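Integral membrane indolylacetylinositol arabinosyltransferase EmbB (Mycolicibacterium smegmatis MC2 155, PDB 7BVC) probably transfers arabinose, as a membrane-embedded arabinosyltransferase, to build the arabinan of the arabinogalactan in the mycobacterial cell wall. Local coordinates at residues R1029-S1034 / K1050-V1055; Y158-G163 / L175-Y180; Q767-D772 / Q835-S840. All blocks are in the same frame, centred on the assembly; numbering follows the deposited sequence.

Interaction 1 (R1029-S1034 / K1050-V1055); sequences RASVMS and KFDTVV
A1030 and F1051 face each other as a non-hydrogen-bonded antiparallel pair, the central of three paired positions toward the open end of a beta hairpin, and the tight packing is gathered here. The A1030 methyl comes obliquely against the ring, with CB 3.6 Å from F1051 CE1. With CG of F1051 beside its own backbone N (chi1 -85°), the ring leans toward the partner strand, and the carbonyl of R1029 sits at its edge. Two hydrogen-bonded pairs flank this one. R1029 N reaches D1052 O at 2.9 Å, and D1052 N answers to R1029 O at the same length. S1031 and K1050 exchange the next two bonds, S1031 N to K1050 O and K1050 N to S1031 O. Two C-H···O contacts fill the gaps between them: A1030 CA lies 3.3 Å from K1050 O, and F1051 CA 3.4 Å from R1029 O.

The sheet face carrying R1029, S1031, K1050 and D1052 is looser. R1029 runs out extended and lays one face of its guanidinium over one methyl of V1054, CZ to CG1 4.2 Å, the two side chains crossing at about a right angle. K1050 offers its CB to S1031 OG at 3.6 Å, while its ammonium end leads away from the partner strand. D1052 is exposed.

The hairpin lies in the interior of a mixed sheet, strand 1028-1037 bordering 737-739 and strand 1047-1053 bordering 996-999. A1030 also bonds through its backbone to Y794 and F1051 to K995, while M1033 and K1050 pack on Y961 of helix 958-961.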
ATOM      1  N   ARG B1029       3.114  -9.856 -33.651  1.00 60.87           N
ATOM      2  CA  ARG B1029       4.208  -9.012 -33.184  1.00 60.87           C
ATOM      3  C   ARG B1029       3.747  -7.562 -33.198  1.00 60.87           C
ATOM      4  O   ARG B1029       3.199  -7.095 -34.200  1.00 60.87           O
ATOM      5  CB  ARG B1029       5.450  -9.180 -34.064  1.00 60.87           C
ATOM      6  CG  ARG B1029       6.212 -10.470 -33.835  1.00 60.87           C
ATOM      7  CD  ARG B1029       7.140 -10.767 -35.001  1.00 60.87           C
ATOM      8  NE  ARG B1029       8.127 -11.791 -34.673  1.00 60.87           N
ATOM      9  CZ  ARG B1029       8.842 -12.453 -35.576  1.00 60.87           C
ATOM     10  NH1 ARG B1029       8.681 -12.201 -36.867  1.00 60.87           N
ATOM     11  NH2 ARG B1029       9.718 -13.369 -35.188  1.00 60.87           N
ATOM     12  N   ALA B1030       3.974  -6.852 -32.098  1.00 59.72           N
ATOM     13  CA  ALA B1030       3.473  -5.496 -31.924  1.00 59.72           C
ATOM     14  C   ALA B1030       4.572  -4.467 -32.160  1.00 59.72           C
ATOM     15  O   ALA B1030       5.727  -4.665 -31.778  1.00 59.72           O
ATOM     16  CB  ALA B1030       2.888  -5.306 -30.524  1.00 59.72           C
ATOM     17  N   SER B1031       4.193  -3.353 -32.784  1.00 57.25           N
ATOM     18  CA  SER B1031       5.134  -2.275 -33.052  1.00 57.25           C
ATOM     19  C   SER B1031       4.450  -0.933 -32.839  1.00 57.25           C
ATOM     20  O   SER B1031       3.338  -0.714 -33.322  1.00 57.25           O
ATOM     21  CB  SER B1031       5.688  -2.363 -34.478  1.00 57.25           C
ATOM     22  OG  SER B1031       4.667  -2.139 -35.433  1.00 57.25           O
ATOM     23  N   VAL B1032       5.131  -0.031 -32.128  1.00 55.78           N
ATOM     24  CA  VAL B1032       4.537   1.264 -31.795  1.00 55.78           C
ATOM     25  C   VAL B1032       4.509   2.163 -33.029  1.00 55.78           C
ATOM     26  O   VAL B1032       5.360   2.080 -33.921  1.00 55.78           O
ATOM     27  CB  VAL B1032       5.313   1.921 -30.640  1.00 55.78           C
ATOM     28  CG1 VAL B1032       4.725   3.274 -30.264  1.00 55.78           C
ATOM     29  CG2 VAL B1032       5.334   1.014 -29.433  1.00 55.78           C
ATOM     30  N   MET B1033       3.506   3.040 -33.076  1.00 56.70           N
ATOM     31  CA  MET B1033       3.396   4.065 -34.103  1.00 56.70           C
ATOM     32  C   MET B1033       3.464   5.444 -33.461  1.00 56.70           C
ATOM     33  O   MET B1033       3.265   5.602 -32.254  1.00 56.70           O
ATOM     34  CB  MET B1033       2.094   3.928 -34.905  1.00 56.70           C
ATOM     35  CG  MET B1033       1.873   2.561 -35.522  1.00 56.70           C
ATOM     36  SD  MET B1033       0.358   2.508 -36.491  1.00 56.70           S
ATOM     37  CE  MET B1033       0.794   3.590 -37.846  1.00 56.70           C
ATOM     38  N   SER B1034       3.755   6.449 -34.283  1.00 58.73           N
ATOM     39  CA  SER B1034       3.892   7.821 -33.813  1.00 58.73           C
ATOM     40  C   SER B1034       2.543   8.526 -33.888  1.00 58.73           C
ATOM     41  O   SER B1034       1.975   8.679 -34.975  1.00 58.73           O
ATOM     42  CB  SER B1034       4.939   8.572 -34.630  1.00 58.73           C
ATOM     43  OG  SER B1034       6.232   8.027 -34.434  1.00 58.73           O
ATOM     44  N   LYS B1050       0.689  -1.614 -33.981  1.00 51.80           N
ATOM     45  CA  LYS B1050       0.412  -2.362 -35.195  1.00 51.80           C
ATOM     46  C   LYS B1050       0.810  -3.813 -34.983  1.00 51.80           C
ATOM     47  O   LYS B1050       1.868  -4.097 -34.411  1.00 51.80           O
ATOM     48  CB  LYS B1050       1.174  -1.776 -36.382  1.00 51.80           C
ATOM     49  CG  LYS B1050       0.400  -1.752 -37.682  1.00 51.80           C
ATOM     50  CD  LYS B1050       1.233  -1.121 -38.782  1.00 51.80           C
ATOM     51  CE  LYS B1050       0.456  -1.022 -40.077  1.00 51.80           C
ATOM     52  NZ  LYS B1050      -0.154  -2.327 -40.442  1.00 51.80           N
ATOM     53  N   PHE B1051      -0.043  -4.724 -35.443  1.00 51.49           N
ATOM     54  CA  PHE B1051       0.156  -6.158 -35.287  1.00 51.49           C
ATOM     55  C   PHE B1051       0.557  -6.752 -36.628  1.00 51.49           C
ATOM     56  O   PHE B1051      -0.182  -6.629 -37.610  1.00 51.49           O
ATOM     57  CB  PHE B1051      -1.109  -6.834 -34.761  1.00 51.49           C
ATOM     58  CG  PHE B1051      -1.240  -6.791 -33.271  1.00 51.49           C
ATOM     59  CD1 PHE B1051      -0.144  -7.008 -32.463  1.00 51.49           C
ATOM     60  CD2 PHE B1051      -2.458  -6.525 -32.679  1.00 51.49           C
ATOM     61  CE1 PHE B1051      -0.261  -6.967 -31.093  1.00 51.49           C
ATOM     62  CE2 PHE B1051      -2.580  -6.482 -31.309  1.00 51.49           C
ATOM     63  CZ  PHE B1051      -1.481  -6.703 -30.516  1.00 51.49           C
ATOM     64  N   ASP B1052       1.720  -7.392 -36.664  1.00 58.87           N
ATOM     65  CA  ASP B1052       2.209  -8.079 -37.850  1.00 58.87           C
ATOM     66  C   ASP B1052       2.249  -9.578 -37.590  1.00 58.87           C
ATOM     67  O   ASP B1052       2.668 -10.022 -36.517  1.00 58.87           O
ATOM     68  CB  ASP B1052       3.598  -7.575 -38.243  1.00 58.87           C
ATOM     69  CG  ASP B1052       3.685  -6.065 -38.254  1.00 58.87           C
ATOM     70  OD1 ASP B1052       4.198  -5.489 -37.272  1.00 58.87           O
ATOM     71  OD2 ASP B1052       3.232  -5.451 -39.244  1.00 58.87           O
ATOM     72  N   THR B1053       1.802 -10.349 -38.576  1.00 64.29           N
ATOM     73  CA  THR B1053       1.755 -11.794 -38.432  1.00 64.29           C
ATOM     74  C   THR B1053       3.158 -12.386 -38.468  1.00 64.29           C
ATOM     75  O   THR B1053       4.068 -11.858 -39.113  1.00 64.29           O
ATOM     76  CB  THR B1053       0.905 -12.414 -39.538  1.00 64.29           C
ATOM     77  OG1 THR B1053       1.461 -12.077 -40.815  1.00 64.29           O
ATOM     78  CG2 THR B1053      -0.521 -11.899 -39.464  1.00 64.29           C
ATOM     79  N   VAL B1054       3.326 -13.497 -37.758  1.00 63.04           N
ATOM     80  CA  VAL B1054       4.584 -14.232 -37.786  1.00 63.04           C
ATOM     81  C   VAL B1054       4.657 -15.148 -39.000  1.00 63.04           C
ATOM     82  O   VAL B1054       5.694 -15.235 -39.659  1.00 63.04           O
ATOM     83  CB  VAL B1054       4.757 -15.018 -36.473  1.00 63.04           C
ATOM     84  CG1 VAL B1054       6.159 -15.566 -36.372  1.00 63.04           C
ATOM     85  CG2 VAL B1054       4.443 -14.131 -35.286  1.00 63.04           C
ATOM     86  N   VAL B1055       3.561 -15.841 -39.302  1.00 64.61           N
ATOM     87  CA  VAL B1055       3.428 -16.640 -40.511  1.00 64.61           C
ATOM     88  C   VAL B1055       2.039 -16.392 -41.083  1.00 64.61           C
ATOM     89  O   VAL B1055       1.112 -16.009 -40.363  1.00 64.61           O
ATOM     90  CB  VAL B1055       3.651 -18.143 -40.246  1.00 64.61           C
ATOM     91  CG1 VAL B1055       5.119 -18.420 -39.978  1.00 64.61           C
ATOM     92  CG2 VAL B1055       2.807 -18.597 -39.074  1.00 64.61           C
TER

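Interaction 2 (Y158-G163 / L175-Y180); sequences YADFVG and LQRTGY
T178 O accepts the N-H of A159 at 2.9 Å, nearly along the C=O axis, and also meets the CA-H of Y158. A159 O is used in the same double way, by T178 N at 3.0 Å and by the CA-H of R177. These bonds make a short antiparallel pairing, A159 with T178 hydrogen-bonded and Y158 with G179 not, within the concanavalin-like domain. Q176 O is engaged by T178 OG1 at 3.1 Å, from above the carbonyl plane.

On the side of Y158, R177 sends its chain out extended, CG anti to its backbone N (chi1 173°), and lays the guanidinium flat on the phenol ring. The planes are 14° apart, with R177 CZ 3.8 Å from the Y158 centroid; NH2 is displaced toward the CB end of the ring. Y180 N lies over the opposite face. D160 lies beside the aliphatic part of R177, and its OD1 makes only a long salt bridge to R177 NE, 3.7 Å. F161 and Q176 meet through aliphatic carbon, F161 CB to Q176 CB 3.6 Å, with ring and amide planes nearly perpendicular.

Beyond this pairing, Y158 and D160 bond through their backbones to T151 and E149. The cation-pi stack on Y158 probably steadies the exposed guanidinium, and D160, at long range, may add a weaker electrostatic pull.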
ATOM      1  N   TYR B 158       0.682 -38.386 -23.652  1.00 66.90           N
ATOM      2  CA  TYR B 158       1.337 -39.654 -23.954  1.00 66.90           C
ATOM      3  C   TYR B 158       1.578 -39.766 -25.451  1.00 66.90           C
ATOM      4  O   TYR B 158       0.637 -39.675 -26.249  1.00 66.90           O
ATOM      5  CB  TYR B 158       0.506 -40.834 -23.445  1.00 66.90           C
ATOM      6  CG  TYR B 158       0.684 -41.085 -21.964  1.00 66.90           C
ATOM      7  CD1 TYR B 158       1.822 -41.711 -21.480  1.00 66.90           C
ATOM      8  CD2 TYR B 158      -0.278 -40.679 -21.052  1.00 66.90           C
ATOM      9  CE1 TYR B 158       1.994 -41.934 -20.129  1.00 66.90           C
ATOM     10  CE2 TYR B 158      -0.116 -40.898 -19.699  1.00 66.90           C
ATOM     11  CZ  TYR B 158       1.023 -41.524 -19.245  1.00 66.90           C
ATOM     12  OH  TYR B 158       1.197 -41.749 -17.899  1.00 66.90           O
ATOM     13  N   ALA B 159       2.842 -39.968 -25.817  1.00 68.54           N
ATOM     14  CA  ALA B 159       3.264 -40.153 -27.197  1.00 68.54           C
ATOM     15  C   ALA B 159       3.691 -41.602 -27.408  1.00 68.54           C
ATOM     16  O   ALA B 159       4.514 -42.132 -26.652  1.00 68.54           O
ATOM     17  CB  ALA B 159       4.407 -39.203 -27.549  1.00 68.54           C
ATOM     18  N   ASP B 160       3.112 -42.231 -28.422  1.00 75.11           N
ATOM     19  CA  ASP B 160       3.346 -43.620 -28.774  1.00 75.11           C
ATOM     20  C   ASP B 160       4.024 -43.689 -30.134  1.00 75.11           C
ATOM     21  O   ASP B 160       3.718 -42.902 -31.036  1.00 75.11           O
ATOM     22  CB  ASP B 160       2.036 -44.409 -28.827  1.00 75.11           C
ATOM     23  CG  ASP B 160       1.345 -44.476 -27.486  1.00 75.11           C
ATOM     24  OD1 ASP B 160       2.038 -44.386 -26.458  1.00 75.11           O
ATOM     25  OD2 ASP B 160       0.107 -44.620 -27.459  1.00 75.11           O
ATOM     26  N   PHE B 161       4.911 -44.667 -30.281  1.00 77.47           N
ATOM     27  CA  PHE B 161       5.732 -44.822 -31.475  1.00 77.47           C
ATOM     28  C   PHE B 161       5.506 -46.200 -32.077  1.00 77.47           C
ATOM     29  O   PHE B 161       6.464 -46.948 -32.292  1.00 77.47           O
ATOM     30  CB  PHE B 161       7.213 -44.627 -31.151  1.00 77.47           C
ATOM     31  CG  PHE B 161       7.643 -43.193 -31.097  1.00 77.47           C
ATOM     32  CD1 PHE B 161       7.519 -42.459 -29.931  1.00 77.47           C
ATOM     33  CD2 PHE B 161       8.179 -42.577 -32.212  1.00 77.47           C
ATOM     34  CE1 PHE B 161       7.918 -41.140 -29.882  1.00 77.47           C
ATOM     35  CE2 PHE B 161       8.577 -41.260 -32.167  1.00 77.47           C
ATOM     36  CZ  PHE B 161       8.447 -40.541 -31.001  1.00 77.47           C
ATOM     37  N   VAL B 162       4.240 -46.531 -32.339  1.00 82.19           N
ATOM     38  CA  VAL B 162       3.796 -47.877 -32.696  1.00 82.19           C
ATOM     39  C   VAL B 162       4.734 -48.521 -33.708  1.00 82.19           C
ATOM     40  O   VAL B 162       5.044 -47.932 -34.748  1.00 82.19           O
ATOM     41  CB  VAL B 162       2.360 -47.842 -33.245  1.00 82.19           C
ATOM     42  CG1 VAL B 162       1.806 -49.247 -33.380  1.00 82.19           C
ATOM     43  CG2 VAL B 162       1.471 -46.986 -32.357  1.00 82.19           C
ATOM     44  N   GLY B 163       5.187 -49.734 -33.402  1.00 89.16           N
ATOM     45  CA  GLY B 163       6.169 -50.432 -34.196  1.00 89.16           C
ATOM     46  C   GLY B 163       7.550 -50.482 -33.577  1.00 89.16           C
ATOM     47  O   GLY B 163       8.337 -51.371 -33.920  1.00 89.16           O
ATOM     48  N   LEU B 175       7.357 -50.980 -24.882  1.00 98.40           N
ATOM     49  CA  LEU B 175       7.061 -50.131 -26.021  1.00 98.40           C
ATOM     50  C   LEU B 175       7.542 -48.707 -25.764  1.00 98.40           C
ATOM     51  O   LEU B 175       7.859 -48.320 -24.637  1.00 98.40           O
ATOM     52  CB  LEU B 175       5.563 -50.136 -26.319  1.00 98.40           C
ATOM     53  CG  LEU B 175       4.991 -51.487 -26.750  1.00 98.40           C
ATOM     54  CD1 LEU B 175       3.484 -51.405 -26.934  1.00 98.40           C
ATOM     55  CD2 LEU B 175       5.669 -51.979 -28.019  1.00 98.40           C
ATOM     56  N   GLN B 176       7.588 -47.921 -26.836  1.00 87.57           N
ATOM     57  CA  GLN B 176       8.073 -46.550 -26.780  1.00 87.57           C
ATOM     58  C   GLN B 176       7.029 -45.573 -26.241  1.00 87.57           C
ATOM     59  O   GLN B 176       7.191 -44.359 -26.405  1.00 87.57           O
ATOM     60  CB  GLN B 176       8.547 -46.118 -28.172  1.00 87.57           C
ATOM     61  CG  GLN B 176       9.538 -44.961 -28.188  1.00 87.57           C
ATOM     62  CD  GLN B 176      10.816 -45.269 -27.438  1.00 87.57           C
ATOM     63  OE1 GLN B 176      11.471 -46.278 -27.692  1.00 87.57           O
ATOM     64  NE2 GLN B 176      11.184 -44.393 -26.510  1.00 87.57           N
ATOM     65  N   ARG B 177       5.966 -46.069 -25.612  1.00 76.91           N
ATOM     66  CA  ARG B 177       4.980 -45.190 -24.999  1.00 76.91           C
ATOM     67  C   ARG B 177       5.633 -44.361 -23.905  1.00 76.91           C
ATOM     68  O   ARG B 177       6.122 -44.905 -22.911  1.00 76.91           O
ATOM     69  CB  ARG B 177       3.829 -46.011 -24.427  1.00 76.91           C
ATOM     70  CG  ARG B 177       2.829 -45.198 -23.632  1.00 76.91           C
ATOM     71  CD  ARG B 177       1.508 -45.926 -23.538  1.00 76.91           C
ATOM     72  NE  ARG B 177       0.416 -45.024 -23.192  1.00 76.91           N
ATOM     73  CZ  ARG B 177       0.070 -44.710 -21.949  1.00 76.91           C
ATOM     74  NH1 ARG B 177       0.730 -45.226 -20.922  1.00 76.91           N
ATOM     75  NH2 ARG B 177      -0.940 -43.880 -21.730  1.00 76.91           N
ATOM     76  N   THR B 178       5.643 -43.043 -24.082  1.00 72.48           N
ATOM     77  CA  THR B 178       6.326 -42.170 -23.140  1.00 72.48           C
ATOM     78  C   THR B 178       5.472 -40.941 -22.875  1.00 72.48           C
ATOM     79  O   THR B 178       4.835 -40.411 -23.786  1.00 72.48           O
ATOM     80  CB  THR B 178       7.701 -41.750 -23.676  1.00 72.48           C
ATOM     81  OG1 THR B 178       8.489 -42.916 -23.940  1.00 72.48           O
ATOM     82  CG2 THR B 178       8.439 -40.875 -22.673  1.00 72.48           C
ATOM     83  N   GLY B 179       5.465 -40.484 -21.628  1.00 67.84           N
ATOM     84  CA  GLY B 179       4.716 -39.280 -21.312  1.00 67.84           C
ATOM     85  C   GLY B 179       4.621 -39.049 -19.823  1.00 67.84           C
ATOM     86  O   GLY B 179       5.479 -39.490 -19.053  1.00 67.84           O
ATOM     87  N   TYR B 180       3.562 -38.341 -19.433  1.00 67.70           N
ATOM     88  CA  TYR B 180       3.338 -37.976 -18.046  1.00 67.70           C
ATOM     89  C   TYR B 180       1.846 -37.961 -17.758  1.00 67.70           C
ATOM     90  O   TYR B 180       1.063 -37.502 -18.604  1.00 67.70           O
ATOM     91  CB  TYR B 180       3.945 -36.610 -17.720  1.00 67.70           C
ATOM     92  CG  TYR B 180       5.453 -36.575 -17.825  1.00 67.70           C
ATOM     93  CD1 TYR B 180       6.077 -36.268 -19.027  1.00 67.70           C
ATOM     94  CD2 TYR B 180       6.251 -36.855 -16.727  1.00 67.70           C
ATOM     95  CE1 TYR B 180       7.449 -36.241 -19.130  1.00 67.70           C
ATOM     96  CE2 TYR B 180       7.626 -36.828 -16.820  1.00 67.70           C
ATOM     97  CZ  TYR B 180       8.220 -36.520 -18.024  1.00 67.70           C
ATOM     98  OH  TYR B 180       9.591 -36.491 -18.126  1.00 67.70           O
TER

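Interaction 3 (Q767-D772 / Q835-S840); sequences QGFSPD and QESRLS
Strand 837-845, outermost within this chain in a four-stranded antiparallel sheet, receives a loop segment at G768 and F769, which pack against S837, R838 and L839. S837 OG donates a hydrogen bond to G768 O at 2.8 Å, coming in well out of the carbonyl plane. The torsion that sets OG beside its own backbone N (chi1 -77°) directs it to the loop, where it lies beside G768, a residue with no side chain in the way. One residue earlier, Q767 N makes a weak bond to R838 O, 3.3 Å long though fairly straight. The aliphatic part of Q767 rests on the strand backbone as well, with CG 3.5 Å from E836 O.

The sheet belongs to the C-terminal domain, where two four-stranded antiparallel sheets and a calcium ion are consistent with a carbohydrate-binding-module-like beta-sandwich. The calcium is held by D936, S938 and D943; the S837 side chain is about 6 Å from the ion, and the S837 backbone bonds to that of D936.

F769 brings the apolar part of the contact. L839 crosses it at about a right angle and sets CD1 over one face of the ring in a CH-pi contact, 3.9 Å from the F769 centroid and 19° off the normal. L839 CB approaches the same ring, 3.7 Å from F769 CE1, while S837 CB reaches F769 CE1 obliquely at 3.5 Å. On neighbouring strand 929-936, A934 touches F769 and bonds through its backbone to L839, and E836 packs on an apolar side chain of another protein chain.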
ATOM      1  N   GLN B 767      32.242  18.050 -30.800  1.00 83.07           N
ATOM      2  CA  GLN B 767      33.256  17.885 -29.757  1.00 83.07           C
ATOM      3  C   GLN B 767      33.296  16.459 -29.216  1.00 83.07           C
ATOM      4  O   GLN B 767      34.310  15.767 -29.335  1.00 83.07           O
ATOM      5  CB  GLN B 767      33.004  18.888 -28.627  1.00 83.07           C
ATOM      6  CG  GLN B 767      34.151  19.001 -27.638  1.00 83.07           C
ATOM      7  CD  GLN B 767      35.490  19.209 -28.318  1.00 83.07           C
ATOM      8  OE1 GLN B 767      35.680  20.174 -29.059  1.00 83.07           O
ATOM      9  NE2 GLN B 767      36.426  18.300 -28.072  1.00 83.07           N
ATOM     10  N   GLY B 768      32.200  16.002 -28.622  1.00 77.94           N
ATOM     11  CA  GLY B 768      32.207  14.703 -27.977  1.00 77.94           C
ATOM     12  C   GLY B 768      31.081  13.786 -28.401  1.00 77.94           C
ATOM     13  O   GLY B 768      30.530  13.052 -27.573  1.00 77.94           O
ATOM     14  N   PHE B 769      30.730  13.810 -29.681  1.00 75.22           N
ATOM     15  CA  PHE B 769      29.640  13.005 -30.213  1.00 75.22           C
ATOM     16  C   PHE B 769      30.189  11.915 -31.120  1.00 75.22           C
ATOM     17  O   PHE B 769      31.106  12.152 -31.913  1.00 75.22           O
ATOM     18  CB  PHE B 769      28.641  13.874 -30.980  1.00 75.22           C
ATOM     19  CG  PHE B 769      27.646  14.576 -30.098  1.00 75.22           C
ATOM     20  CD1 PHE B 769      27.993  15.736 -29.431  1.00 75.22           C
ATOM     21  CD2 PHE B 769      26.368  14.075 -29.938  1.00 75.22           C
ATOM     22  CE1 PHE B 769      27.083  16.381 -28.620  1.00 75.22           C
ATOM     23  CE2 PHE B 769      25.453  14.717 -29.128  1.00 75.22           C
ATOM     24  CZ  PHE B 769      25.812  15.871 -28.467  1.00 75.22           C
ATOM     25  N   SER B 770      29.626  10.718 -30.996  1.00 78.23           N
ATOM     26  CA  SER B 770      30.002   9.569 -31.798  1.00 78.23           C
ATOM     27  C   SER B 770      28.752   8.907 -32.359  1.00 78.23           C
ATOM     28  O   SER B 770      27.692   8.938 -31.723  1.00 78.23           O
ATOM     29  CB  SER B 770      30.798   8.547 -30.973  1.00 78.23           C
ATOM     30  OG  SER B 770      29.979   7.931 -29.997  1.00 78.23           O
ATOM     31  N   PRO B 771      28.842   8.312 -33.550  1.00 76.71           N
ATOM     32  CA  PRO B 771      27.642   7.689 -34.141  1.00 76.71           C
ATOM     33  C   PRO B 771      27.074   6.559 -33.298  1.00 76.71           C
ATOM     34  O   PRO B 771      25.864   6.530 -33.040  1.00 76.71           O
ATOM     35  CB  PRO B 771      28.140   7.199 -35.510  1.00 76.71           C
ATOM     36  CG  PRO B 771      29.630   7.195 -35.416  1.00 76.71           C
ATOM     37  CD  PRO B 771      29.989   8.288 -34.471  1.00 76.71           C
ATOM     38  N   ASP B 772      27.908   5.624 -32.860  1.00 81.74           N
ATOM     39  CA  ASP B 772      27.464   4.546 -31.977  1.00 81.74           C
ATOM     40  C   ASP B 772      27.761   4.894 -30.518  1.00 81.74           C
ATOM     41  O   ASP B 772      28.531   4.229 -29.827  1.00 81.74           O
ATOM     42  CB  ASP B 772      28.112   3.226 -32.385  1.00 81.74           C
ATOM     43  CG  ASP B 772      29.598   3.362 -32.647  1.00 81.74           C
ATOM     44  OD1 ASP B 772      30.133   4.477 -32.483  1.00 81.74           O
ATOM     45  OD2 ASP B 772      30.229   2.352 -33.021  1.00 81.74           O
ATOM     46  N   GLN B 835      33.383  13.683 -20.890  1.00 79.30           N
ATOM     47  CA  GLN B 835      33.754  14.884 -21.622  1.00 79.30           C
ATOM     48  C   GLN B 835      32.542  15.798 -21.718  1.00 79.30           C
ATOM     49  O   GLN B 835      31.403  15.375 -21.504  1.00 79.30           O
ATOM     50  CB  GLN B 835      34.279  14.530 -23.019  1.00 79.30           C
ATOM     51  CG  GLN B 835      35.082  15.618 -23.707  1.00 79.30           C
ATOM     52  CD  GLN B 835      35.602  15.171 -25.056  1.00 79.30           C
ATOM     53  OE1 GLN B 835      35.229  14.110 -25.555  1.00 79.30           O
ATOM     54  NE2 GLN B 835      36.465  15.980 -25.656  1.00 79.30           N
ATOM     55  N   GLU B 836      32.806  17.061 -22.039  1.00 78.41           N
ATOM     56  CA  GLU B 836      31.766  18.029 -22.356  1.00 78.41           C
ATOM     57  C   GLU B 836      31.541  18.000 -23.861  1.00 78.41           C
ATOM     58  O   GLU B 836      32.489  18.167 -24.636  1.00 78.41           O
ATOM     59  CB  GLU B 836      32.156  19.431 -21.895  1.00 78.41           C
ATOM     60  CG  GLU B 836      32.082  19.635 -20.395  1.00 78.41           C
ATOM     61  CD  GLU B 836      32.353  21.070 -19.998  1.00 78.41           C
ATOM     62  OE1 GLU B 836      33.331  21.653 -20.511  1.00 78.41           O
ATOM     63  OE2 GLU B 836      31.586  21.615 -19.177  1.00 78.41           O
ATOM     64  N   SER B 837      30.294  17.792 -24.269  1.00 78.14           N
ATOM     65  CA  SER B 837      29.958  17.537 -25.660  1.00 78.14           C
ATOM     66  C   SER B 837      29.136  18.684 -26.233  1.00 78.14           C
ATOM     67  O   SER B 837      28.277  19.248 -25.551  1.00 78.14           O
ATOM     68  CB  SER B 837      29.181  16.227 -25.793  1.00 78.14           C
ATOM     69  OG  SER B 837      30.046  15.111 -25.682  1.00 78.14           O
ATOM     70  N   ARG B 838      29.414  19.023 -27.490  1.00 79.63           N
ATOM     71  CA  ARG B 838      28.665  20.036 -28.213  1.00 79.63           C
ATOM     72  C   ARG B 838      28.388  19.535 -29.621  1.00 79.63           C
ATOM     73  O   ARG B 838      29.064  18.634 -30.126  1.00 79.63           O
ATOM     74  CB  ARG B 838      29.413  21.374 -28.269  1.00 79.63           C
ATOM     75  CG  ARG B 838      29.308  22.205 -27.005  1.00 79.63           C
ATOM     76  CD  ARG B 838      30.457  21.912 -26.058  1.00 79.63           C
ATOM     77  NE  ARG B 838      30.386  22.714 -24.842  1.00 79.63           N
ATOM     78  CZ  ARG B 838      31.150  23.773 -24.604  1.00 79.63           C
ATOM     79  NH1 ARG B 838      32.048  24.159 -25.499  1.00 79.63           N
ATOM     80  NH2 ARG B 838      31.019  24.445 -23.469  1.00 79.63           N
ATOM     81  N   LEU B 839      27.388  20.136 -30.257  1.00 74.63           N
ATOM     82  CA  LEU B 839      26.993  19.757 -31.606  1.00 74.63           C
ATOM     83  C   LEU B 839      26.106  20.849 -32.177  1.00 74.63           C
ATOM     84  O   LEU B 839      25.231  21.369 -31.482  1.00 74.63           O
ATOM     85  CB  LEU B 839      26.259  18.406 -31.611  1.00 74.63           C
ATOM     86  CG  LEU B 839      25.766  17.828 -32.942  1.00 74.63           C
ATOM     87  CD1 LEU B 839      25.942  16.323 -32.962  1.00 74.63           C
ATOM     88  CD2 LEU B 839      24.307  18.179 -33.168  1.00 74.63           C
ATOM     89  N   SER B 840      26.343  21.192 -33.439  1.00 73.71           N
ATOM     90  CA  SER B 840      25.525  22.175 -34.140  1.00 73.71           C
ATOM     91  C   SER B 840      25.402  21.711 -35.584  1.00 73.71           C
ATOM     92  O   SER B 840      26.359  21.827 -36.354  1.00 73.71           O
ATOM     93  CB  SER B 840      26.138  23.569 -34.057  1.00 73.71           C
ATOM     94  OG  SER B 840      26.126  24.046 -32.724  1.00 73.71           O
TER

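From the N terminus, interaction 2 comes first, closing a short loop of 11 residues within the concanavalin-like domain. The chain then runs through the GT-C region, which holds most of the predicted membrane helices, before interaction 3 opens in the C-terminal domain. That contact spans 62 residues and ties a long, mostly irregular excursion to the sheet beside the calcium. Interaction 1 follows as a local hairpin closure over 15 residues in a separate mixed sheet. The three lie in series, none nested or crossed. Interactions 1 and 3 share the C-terminal domain, yet their nearest atoms are about 20 Å apart; interaction 2 is about 24 Å from interaction 1 and about 46 Å from interaction 3, also by nearest atoms.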